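Local coordinates for NDP-N-acetyl-D-galactosaminuronic acid dehydrogenase (Methanosarcina mazei Go1, PDB 3G79), which probably oxidises UDP-N-acetyl-D-mannosamine to its uronate in two NAD-dependent steps, at residues Leu294-Glu302 with Asp319-Lys327; Met332-Thr340 with Pro374-Ala385. All blocks are in the same frame, centred on the assembly; numbering follows the deposited sequence.

How the contacts relate
Along the chain the two contacts come in series, neither nested nor crossed. Contact 1 closes first: the 16 residues between its two segments finish helix 293-305 and then run irregularly, and helix 321-345 turns back against the earlier helix within the helical middle of the protein. The same helix then runs on, and its later turns, Met332-Thr340, open contact 2. That one closes after 33 residues that include strand 355-359, when helix 375-385 of the C-terminal domain packs on it. Helix 321-345 thus joins the central helices to the C-terminal domain, through helix 375-385. The contact centres lie 22 Å apart, and both contacts reach the second subunit.

Contact 1 of 2, residues Leu294-Glu302 with Asp319-Lys327; sequences LTKDTYHLE and DSIYVLARK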
loop_
_atom_site.group_PDB
_atom_site.type_symbol
_atom_site.label_atom_id
_atom_site.label_comp_id
_atom_site.label_asym_id
_atom_site.label_seq_id
_atom_site.Cartn_x
_atom_site.Cartn_y
_atom_site.Cartn_z
ATOM N N LEU A 294 -15.403 2.689 -1.755
ATOM C CA LEU A 294 -14.407 1.853 -2.403
ATOM C C LEU A 294 -14.566 1.641 -3.906
ATOM O O LEU A 294 -13.573 1.469 -4.593
ATOM C CB LEU A 294 -14.356 0.484 -1.702
ATOM C CG LEU A 294 -13.390 0.311 -0.541
ATOM C CD1 LEU A 294 -13.549 -1.065 0.111
ATOM C CD2 LEU A 294 -11.965 0.491 -1.038
ATOM N N THR A 295 -15.807 1.619 -4.404
ATOM C CA THR A 295 -16.077 1.397 -5.825
ATOM C C THR A 295 -16.205 2.714 -6.634
ATOM O O THR A 295 -16.171 2.708 -7.853
ATOM C CB THR A 295 -17.388 0.534 -6.043
ATOM O OG1 THR A 295 -18.489 1.065 -5.301
ATOM C CG2 THR A 295 -17.206 -0.895 -5.612
ATOM N N LYS A 296 -16.351 3.850 -5.971
ATOM C CA LYS A 296 -16.789 5.055 -6.673
ATOM C C LYS A 296 -15.853 6.213 -6.520
ATOM O O LYS A 296 -15.828 7.112 -7.351
ATOM C CB LYS A 296 -18.172 5.483 -6.205
ATOM C CG LYS A 296 -19.231 4.892 -7.026
ATOM C CD LYS A 296 -20.315 4.309 -6.171
ATOM C CE LYS A 296 -21.221 5.369 -5.552
ATOM N NZ LYS A 296 -22.610 4.822 -5.497
ATOM N N ASP A 297 -15.099 6.206 -5.444
ATOM C CA ASP A 297 -14.269 7.332 -5.122
ATOM C C ASP A 297 -13.232 7.602 -6.203
ATOM O O ASP A 297 -12.928 8.745 -6.450
ATOM C CB ASP A 297 -13.623 7.164 -3.716
ATOM C CG ASP A 297 -14.577 7.580 -2.562
ATOM O OD1 ASP A 297 -15.773 7.857 -2.821
ATOM O OD2 ASP A 297 -14.133 7.656 -1.391
ATOM N N THR A 298 -12.686 6.600 -6.880
ATOM C CA THR A 298 -11.563 6.976 -7.711
ATOM C C THR A 298 -12.049 7.707 -8.928
ATOM O O THR A 298 -11.307 8.477 -9.495
ATOM C CB THR A 298 -10.528 5.844 -8.056
ATOM O OG1 THR A 298 -10.621 5.461 -9.435
ATOM C CG2 THR A 298 -10.622 4.659 -7.183
ATOM N N TYR A 299 -13.304 7.483 -9.315
ATOM C CA TYR A 299 -13.919 8.265 -10.400
ATOM C C TYR A 299 -14.086 9.689 -9.988
ATOM O O TYR A 299 -13.908 10.562 -10.821
ATOM C CB TYR A 299 -15.238 7.656 -10.941
ATOM C CG TYR A 299 -14.998 6.236 -11.395
ATOM C CD1 TYR A 299 -14.075 5.949 -12.421
ATOM C CD2 TYR A 299 -15.606 5.170 -10.734
ATOM C CE1 TYR A 299 -13.826 4.612 -12.817
ATOM C CE2 TYR A 299 -15.363 3.848 -11.111
ATOM C CZ TYR A 299 -14.469 3.576 -12.147
ATOM O OH TYR A 299 -14.229 2.271 -12.458
ATOM N N HIS A 300 -14.397 9.920 -8.714
ATOM C CA HIS A 300 -14.340 11.264 -8.159
ATOM C C HIS A 300 -12.959 11.965 -8.195
ATOM O O HIS A 300 -12.905 13.157 -8.505
ATOM C CB HIS A 300 -14.934 11.288 -6.771
ATOM C CG HIS A 300 -16.345 10.809 -6.740
ATOM N ND1 HIS A 300 -16.769 9.776 -5.932
ATOM C CD2 HIS A 300 -17.430 11.214 -7.438
ATOM C CE1 HIS A 300 -18.057 9.569 -6.127
ATOM N NE2 HIS A 300 -18.477 10.414 -7.050
ATOM N N LEU A 301 -11.869 11.240 -7.913
ATOM C CA LEU A 301 -10.503 11.790 -8.067
ATOM C C LEU A 301 -10.231 12.122 -9.518
ATOM O O LEU A 301 -9.749 13.213 -9.858
ATOM C CB LEU A 301 -9.410 10.808 -7.593
ATOM C CG LEU A 301 -8.621 11.008 -6.302
ATOM C CD1 LEU A 301 -7.227 10.348 -6.422
ATOM C CD2 LEU A 301 -8.461 12.463 -5.995
ATOM N N GLU A 302 -10.526 11.157 -10.369
ATOM C CA GLU A 302 -10.382 11.354 -11.787
ATOM C C GLU A 302 -11.094 12.595 -12.240
ATOM O O GLU A 302 -10.438 13.447 -12.805
ATOM C CB GLU A 302 -10.818 10.126 -12.574
ATOM C CG GLU A 302 -10.082 8.892 -12.175
ATOM C CD GLU A 302 -8.517 8.985 -12.230
ATOM O OE1 GLU A 302 -7.934 9.872 -12.883
ATOM O OE2 GLU A 302 -7.863 8.127 -11.621
ATOM N N ASP A 319 -3.246 5.532 -18.255
ATOM C CA ASP A 319 -4.072 4.772 -17.328
ATOM C C ASP A 319 -3.556 5.135 -15.967
ATOM O O ASP A 319 -2.389 4.928 -15.635
ATOM C CB ASP A 319 -4.086 3.266 -17.585
ATOM C CG ASP A 319 -5.001 2.870 -18.752
ATOM O OD1 ASP A 319 -5.317 3.751 -19.601
ATOM O OD2 ASP A 319 -5.386 1.669 -18.827
ATOM N N SER A 320 -4.434 5.810 -15.243
ATOM C CA SER A 320 -4.279 6.090 -13.858
ATOM C C SER A 320 -4.162 4.745 -13.233
ATOM O O SER A 320 -4.948 3.822 -13.538
ATOM C CB SER A 320 -5.543 6.749 -13.370
ATOM O OG SER A 320 -5.656 6.744 -11.959
ATOM N N ILE A 321 -3.183 4.616 -12.353
ATOM C CA ILE A 321 -3.111 3.449 -11.485
ATOM C C ILE A 321 -4.447 3.153 -10.809
ATOM O O ILE A 321 -4.805 2.002 -10.622
ATOM C CB ILE A 321 -2.023 3.621 -10.407
ATOM C CG1 ILE A 321 -0.650 3.575 -11.064
ATOM C CG2 ILE A 321 -2.102 2.521 -9.399
ATOM C CD1 ILE A 321 0.402 4.160 -10.210
ATOM N N TYR A 322 -5.193 4.166 -10.434
ATOM C CA TYR A 322 -6.376 3.866 -9.616
ATOM C C TYR A 322 -7.430 3.286 -10.520
ATOM O O TYR A 322 -8.110 2.336 -10.149
ATOM C CB TYR A 322 -6.895 5.109 -8.889
ATOM C CG TYR A 322 -5.800 5.961 -8.297
ATOM C CD1 TYR A 322 -4.802 5.400 -7.458
ATOM C CD2 TYR A 322 -5.768 7.325 -8.533
ATOM C CE1 TYR A 322 -3.791 6.193 -6.879
ATOM C CE2 TYR A 322 -4.763 8.131 -7.965
ATOM C CZ TYR A 322 -3.779 7.559 -7.139
ATOM O OH TYR A 322 -2.819 8.391 -6.596
ATOM N N VAL A 323 -7.521 3.820 -11.738
ATOM C CA VAL A 323 -8.534 3.384 -12.710
ATOM C C VAL A 323 -8.336 1.891 -12.978
ATOM O O VAL A 323 -9.306 1.130 -13.048
ATOM C CB VAL A 323 -8.460 4.237 -13.987
ATOM C CG1 VAL A 323 -9.254 3.596 -15.182
ATOM C CG2 VAL A 323 -8.934 5.666 -13.699
ATOM N N LEU A 324 -7.071 1.460 -13.035
ATOM C CA LEU A 324 -6.774 0.085 -13.288
ATOM C C LEU A 324 -6.827 -0.772 -12.042
ATOM O O LEU A 324 -7.049 -1.988 -12.122
ATOM C CB LEU A 324 -5.508 -0.039 -14.123
ATOM C CG LEU A 324 -4.370 -0.941 -13.682
ATOM C CD1 LEU A 324 -3.799 -1.802 -14.822
ATOM C CD2 LEU A 324 -3.346 0.022 -13.165
ATOM N N ALA A 325 -6.744 -0.158 -10.875
ATOM C CA ALA A 325 -7.214 -0.871 -9.665
ATOM C C ALA A 325 -8.718 -1.225 -9.719
ATOM O O ALA A 325 -9.127 -2.351 -9.375
ATOM C CB ALA A 325 -6.933 -0.080 -8.434
ATOM N N ARG A 326 -9.542 -0.264 -10.128
ATOM C CA ARG A 326 -10.982 -0.532 -10.250
ATOM C C ARG A 326 -11.258 -1.727 -11.181
ATOM O O ARG A 326 -12.187 -2.502 -10.946
ATOM C CB ARG A 326 -11.750 0.717 -10.721
ATOM C CG ARG A 326 -11.961 1.817 -9.652
ATOM C CD ARG A 326 -12.537 1.278 -8.324
ATOM N NE ARG A 326 -13.566 0.282 -8.574
ATOM C CZ ARG A 326 -13.785 -0.788 -7.837
ATOM N NH1 ARG A 326 -13.086 -1.059 -6.727
ATOM N NH2 ARG A 326 -14.750 -1.590 -8.194
ATOM N N LYS A 327 -10.434 -1.912 -12.211
ATOM C CA LYS A 327 -10.726 -2.984 -13.164
ATOM C C LYS A 327 -10.289 -4.365 -12.666
ATOM O O LYS A 327 -10.943 -5.380 -12.980
ATOM C CB LYS A 327 -10.116 -2.702 -14.518
ATOM C CG LYS A 327 -10.750 -1.574 -15.304
ATOM C CD LYS A 327 -9.798 -1.300 -16.491
ATOM C CE LYS A 327 -10.201 -0.119 -17.367
ATOM N NZ LYS A 327 -8.990 0.266 -18.118
#
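In the helical central region of this dehydrogenase, helix 293-305 and the start of helix 321-345 form a nearly antiparallel pair, 155° between directions and 9.5 Å between axes, with Glu302 meeting Ser320 at one end and Arg326 lying across Thr295 at the other. Ser320 OG donates to Glu302 OE2 (2.6 Å) on the carboxylate's syn side, 24° out of its plane. Ser320 is the N-cap of helix 321-345, its OG accepting from Tyr322 N at 3.0 Å and weakly from Val323 N. The carboxylate also touches Val323 CG2, while its OE1 bonds Tyr255 of the second subunit. Next to it, Leu301 CD1 packs on Tyr322 CE2 (3.7 Å); midway, Thr298 rests on Tyr322 CB.

Bends at chi2 and chi3 fold Arg326 back so that Thr295 CA and CG2 lie over one face of its guanidinium. Tyr299 OH comes to Arg326 CB at 3.4 Å, ring and guanidinium planes standing 81° apart. Asp243 takes NH1 and Asp330 takes NH2 in salt bridges. A leucine in place of Arg326 would probably leave both aspartates without their cation and Thr295 without the flat group beneath it. The whole is an antiparallel helix pair with a serine N-cap on helix 321-345, where Glu302 and the cap also meet the second subunit.

Contact 2 of 2, residues Met332-Thr340 with Pro374-Ala385; sequences MPAHMYNLT and PSEPYRDLCLKA
Residues Met332-Thr340 and helix 375-385 run side by side at 41°, their axes 8.6 Å apart, with Pro333 and Tyr378 the nearest pair of CA atoms. This is helix packing of the knobs-into-holes kind, with a tyrosine as knob from each side, and it seats the long helix 321-345 on the C-terminal domain, whose parallel six-stranded sheet has the 3-2-1-4-5-6 order of a Rossmann-like fold.

At the N-terminal end three prolines meet: Pro333 CG sits 3.7 Å from Pro377 CG and packs against Pro374 CB, also touching Pro374 O at 3.3 Å. One turn on, Tyr378 enters the hole lined by Pro333, Met336, Tyr337 and Thr340. Its CG stands anti to the backbone N (chi1 176°), which carries the ring to the flank of helix 321-345. Met336 CB lies 3.6 Å from Tyr378 CD1, and the ring turns its edge to the backbone of Met332-Thr340, where Tyr337 N is 3.4 Å from Tyr378 CE1. Val356 and Met358 of strand 355-359 also pack on this ring.

Tyr337 answers in the other direction, reaching among Tyr378, Leu381, Cys382 and Ala385. Leu381 makes a CH-pi contact over one face of it, CB 4.0 Å from the ring centroid, and its CD1 extends back to Ala334 CA. Cys382 SG approaches the edge of the same ring, 5.3 Å from the centroid in a sulfur-aromatic contact. Farther along that rim, Tyr337 OH touches Ala385 CB at 3.2 Å.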
loop_
_atom_site.group_PDB
_atom_site.type_symbol
_atom_site.label_atom_id
_atom_site.label_comp_id
_atom_site.label_asym_id
_atom_site.label_seq_id
_atom_site.Cartn_x
_atom_site.Cartn_y
_atom_site.Cartn_z
ATOM N N MET A 332 -12.835 -9.728 -10.412
ATOM C CA MET A 332 -12.819 -10.864 -9.541
ATOM C C MET A 332 -14.088 -11.713 -9.604
ATOM O O MET A 332 -13.972 -12.941 -9.556
ATOM C CB MET A 332 -12.398 -10.457 -8.129
ATOM C CG MET A 332 -10.975 -9.823 -8.124
ATOM S SD MET A 332 -9.676 -10.868 -8.833
ATOM C CE MET A 332 -8.419 -9.696 -9.102
ATOM N N PRO A 333 -15.293 -11.091 -9.725
ATOM C CA PRO A 333 -16.444 -11.934 -10.043
ATOM C C PRO A 333 -16.292 -12.779 -11.296
ATOM O O PRO A 333 -16.644 -13.964 -11.245
ATOM C CB PRO A 333 -17.607 -10.925 -10.196
ATOM C CG PRO A 333 -17.300 -9.967 -9.184
ATOM C CD PRO A 333 -15.753 -9.759 -9.301
ATOM N N ALA A 334 -15.777 -12.212 -12.386
ATOM C CA ALA A 334 -15.540 -13.009 -13.595
ATOM C C ALA A 334 -14.485 -14.089 -13.320
ATOM O O ALA A 334 -14.613 -15.209 -13.823
ATOM C CB ALA A 334 -15.156 -12.153 -14.836
ATOM N N HIS A 335 -13.499 -13.778 -12.483
ATOM C CA HIS A 335 -12.498 -14.770 -12.157
ATOM C C HIS A 335 -13.110 -15.928 -11.370
ATOM O O HIS A 335 -12.738 -17.114 -11.583
ATOM C CB HIS A 335 -11.293 -14.168 -11.421
ATOM C CG HIS A 335 -10.274 -15.189 -11.039
ATOM N ND1 HIS A 335 -9.513 -15.871 -11.973
ATOM C CD2 HIS A 335 -9.941 -15.705 -9.835
ATOM C CE1 HIS A 335 -8.724 -16.730 -11.350
ATOM N NE2 HIS A 335 -8.968 -16.648 -10.055
ATOM N N MET A 336 -14.067 -15.595 -10.490
ATOM C CA MET A 336 -14.740 -16.596 -9.647
ATOM C C MET A 336 -15.490 -17.529 -10.547
ATOM O O MET A 336 -15.320 -18.750 -10.448
ATOM C CB MET A 336 -15.673 -15.948 -8.606
ATOM C CG MET A 336 -14.965 -15.493 -7.303
ATOM S SD MET A 336 -14.584 -16.850 -6.137
ATOM C CE MET A 336 -12.881 -16.883 -6.489
ATOM N N TYR A 337 -16.295 -16.940 -11.445
ATOM C CA TYR A 337 -16.975 -17.664 -12.515
ATOM C C TYR A 337 -16.063 -18.575 -13.358
ATOM O O TYR A 337 -16.393 -19.722 -13.546
ATOM C CB TYR A 337 -17.710 -16.685 -13.426
ATOM C CG TYR A 337 -18.413 -17.372 -14.546
ATOM C CD1 TYR A 337 -19.631 -18.017 -14.331
ATOM C CD2 TYR A 337 -17.860 -17.402 -15.841
ATOM C CE1 TYR A 337 -20.289 -18.667 -15.366
ATOM C CE2 TYR A 337 -18.510 -18.051 -16.880
ATOM C CZ TYR A 337 -19.719 -18.680 -16.621
ATOM O OH TYR A 337 -20.364 -19.318 -17.622
ATOM N N ASN A 338 -14.935 -18.080 -13.884
ATOM C CA ASN A 338 -13.985 -18.958 -14.626
ATOM C C ASN A 338 -13.483 -20.135 -13.795
ATOM O O ASN A 338 -13.213 -21.186 -14.325
ATOM C CB ASN A 338 -12.752 -18.206 -15.180
ATOM C CG ASN A 338 -13.113 -17.057 -16.128
ATOM O OD1 ASN A 338 -14.061 -17.138 -16.945
ATOM N ND2 ASN A 338 -12.372 -15.995 -16.026
ATOM N N LEU A 339 -13.323 -19.940 -12.495
ATOM C CA LEU A 339 -12.825 -20.981 -11.627
ATOM C C LEU A 339 -13.915 -22.035 -11.456
ATOM O O LEU A 339 -13.635 -23.248 -11.477
ATOM C CB LEU A 339 -12.445 -20.392 -10.260
ATOM C CG LEU A 339 -11.174 -19.565 -10.009
ATOM C CD1 LEU A 339 -11.077 -19.048 -8.533
ATOM C CD2 LEU A 339 -9.901 -20.317 -10.387
ATOM N N THR A 340 -15.165 -21.594 -11.348
ATOM C CA THR A 340 -16.247 -22.563 -11.200
ATOM C C THR A 340 -16.504 -23.360 -12.490
ATOM O O THR A 340 -16.650 -24.590 -12.431
ATOM C CB THR A 340 -17.552 -22.013 -10.457
ATOM O OG1 THR A 340 -18.732 -22.613 -11.008
ATOM C CG2 THR A 340 -17.678 -20.529 -10.544
ATOM N N PRO A 374 -20.208 -7.813 -4.950
ATOM C CA PRO A 374 -19.602 -8.512 -6.072
ATOM C C PRO A 374 -20.285 -9.877 -6.321
ATOM O O PRO A 374 -20.003 -10.529 -7.346
ATOM C CB PRO A 374 -18.129 -8.651 -5.665
ATOM C CG PRO A 374 -18.131 -8.548 -4.136
ATOM C CD PRO A 374 -19.300 -7.686 -3.787
ATOM N N SER A 375 -21.204 -10.285 -5.435
ATOM C CA SER A 375 -21.994 -11.511 -5.646
ATOM C C SER A 375 -23.025 -11.348 -6.772
ATOM O O SER A 375 -23.407 -12.333 -7.425
ATOM C CB SER A 375 -22.714 -11.935 -4.357
ATOM O OG SER A 375 -21.788 -12.128 -3.301
ATOM N N GLU A 376 -23.474 -10.114 -6.996
ATOM C CA GLU A 376 -24.439 -9.870 -8.061
ATOM C C GLU A 376 -23.837 -10.159 -9.442
ATOM O O GLU A 376 -24.311 -11.058 -10.109
ATOM C CB GLU A 376 -25.045 -8.475 -7.977
ATOM C CG GLU A 376 -26.208 -8.267 -8.871
ATOM C CD GLU A 376 -27.147 -7.199 -8.339
ATOM O OE1 GLU A 376 -28.000 -6.721 -9.120
ATOM O OE2 GLU A 376 -27.056 -6.855 -7.132
ATOM N N PRO A 377 -22.766 -9.437 -9.866
ATOM C CA PRO A 377 -22.287 -9.803 -11.212
ATOM C C PRO A 377 -21.942 -11.284 -11.362
ATOM O O PRO A 377 -22.036 -11.794 -12.460
ATOM C CB PRO A 377 -21.061 -8.914 -11.431
ATOM C CG PRO A 377 -20.598 -8.542 -10.048
ATOM C CD PRO A 377 -21.849 -8.473 -9.210
ATOM N N TYR A 378 -21.576 -11.969 -10.281
ATOM C CA TYR A 378 -21.295 -13.403 -10.351
ATOM C C TYR A 378 -22.567 -14.170 -10.609
ATOM O O TYR A 378 -22.632 -14.980 -11.542
ATOM C CB TYR A 378 -20.641 -13.921 -9.082
ATOM C CG TYR A 378 -20.431 -15.434 -9.128
ATOM C CD1 TYR A 378 -19.158 -15.993 -9.396
ATOM C CD2 TYR A 378 -21.507 -16.317 -8.897
ATOM C CE1 TYR A 378 -18.987 -17.376 -9.441
ATOM C CE2 TYR A 378 -21.337 -17.663 -8.944
ATOM C CZ TYR A 378 -20.076 -18.205 -9.233
ATOM O OH TYR A 378 -19.943 -19.595 -9.261
ATOM N N ARG A 379 -23.581 -13.921 -9.783
ATOM C CA ARG A 379 -24.872 -14.567 -9.969
ATOM C C ARG A 379 -25.363 -14.378 -11.397
ATOM O O ARG A 379 -25.922 -15.303 -11.999
ATOM C CB ARG A 379 -25.906 -14.046 -8.965
ATOM C CG ARG A 379 -27.305 -14.557 -9.214
ATOM C CD ARG A 379 -28.281 -13.995 -8.236
ATOM N NE ARG A 379 -29.611 -14.444 -8.539
ATOM C CZ ARG A 379 -30.520 -13.807 -9.287
ATOM N NH1 ARG A 379 -30.278 -12.634 -9.881
ATOM N NH2 ARG A 379 -31.705 -14.380 -9.460
ATOM N N ASP A 380 -25.110 -13.202 -11.953
ATOM C CA ASP A 380 -25.567 -12.888 -13.296
ATOM C C ASP A 380 -24.895 -13.688 -14.394
ATOM O O ASP A 380 -25.574 -14.112 -15.348
ATOM C CB ASP A 380 -25.499 -11.375 -13.551
ATOM C CG ASP A 380 -26.722 -10.643 -12.991
ATOM O OD1 ASP A 380 -27.760 -11.304 -12.759
ATOM O OD2 ASP A 380 -26.659 -9.415 -12.784
ATOM N N LEU A 381 -23.578 -13.904 -14.260
ATOM C CA LEU A 381 -22.819 -14.779 -15.163
ATOM C C LEU A 381 -23.345 -16.211 -15.169
ATOM O O LEU A 381 -23.490 -16.829 -16.238
ATOM C CB LEU A 381 -21.326 -14.764 -14.822
ATOM C CG LEU A 381 -20.595 -13.442 -15.147
ATOM C CD1 LEU A 381 -19.251 -13.359 -14.453
ATOM C CD2 LEU A 381 -20.478 -13.130 -16.672
ATOM N N CYS A 382 -23.675 -16.749 -14.006
ATOM C CA CYS A 382 -24.165 -18.110 -13.997
ATOM C C CYS A 382 -25.518 -18.265 -14.686
ATOM O O CYS A 382 -25.728 -19.216 -15.430
ATOM C CB CYS A 382 -24.283 -18.611 -12.593
ATOM S SG CYS A 382 -22.744 -18.499 -11.766
ATOM N N LEU A 383 -26.418 -17.318 -14.431
ATOM C CA LEU A 383 -27.787 -17.383 -14.907
ATOM C C LEU A 383 -27.855 -17.302 -16.435
ATOM O O LEU A 383 -28.755 -17.881 -17.063
ATOM C CB LEU A 383 -28.624 -16.289 -14.230
ATOM C CG LEU A 383 -29.103 -16.614 -12.803
ATOM C CD1 LEU A 383 -29.591 -15.384 -12.108
ATOM C CD2 LEU A 383 -30.218 -17.687 -12.782
ATOM N N LYS A 384 -26.874 -16.637 -17.032
ATOM C CA LYS A 384 -26.877 -16.423 -18.467
ATOM C C LYS A 384 -26.354 -17.654 -19.157
ATOM O O LYS A 384 -26.805 -18.010 -20.245
ATOM C CB LYS A 384 -25.967 -15.250 -18.813
ATOM C CG LYS A 384 -26.588 -14.210 -19.763
ATOM C CD LYS A 384 -25.518 -13.195 -20.113
ATOM C CE LYS A 384 -24.571 -13.781 -21.151
ATOM N NZ LYS A 384 -23.169 -13.537 -20.735
ATOM N N ALA A 385 -25.373 -18.281 -18.523
ATOM C CA ALA A 385 -24.756 -19.486 -19.049
ATOM C C ALA A 385 -25.712 -20.689 -19.040
ATOM O O ALA A 385 -25.449 -21.689 -19.702
ATOM C CB ALA A 385 -23.436 -19.802 -18.301
#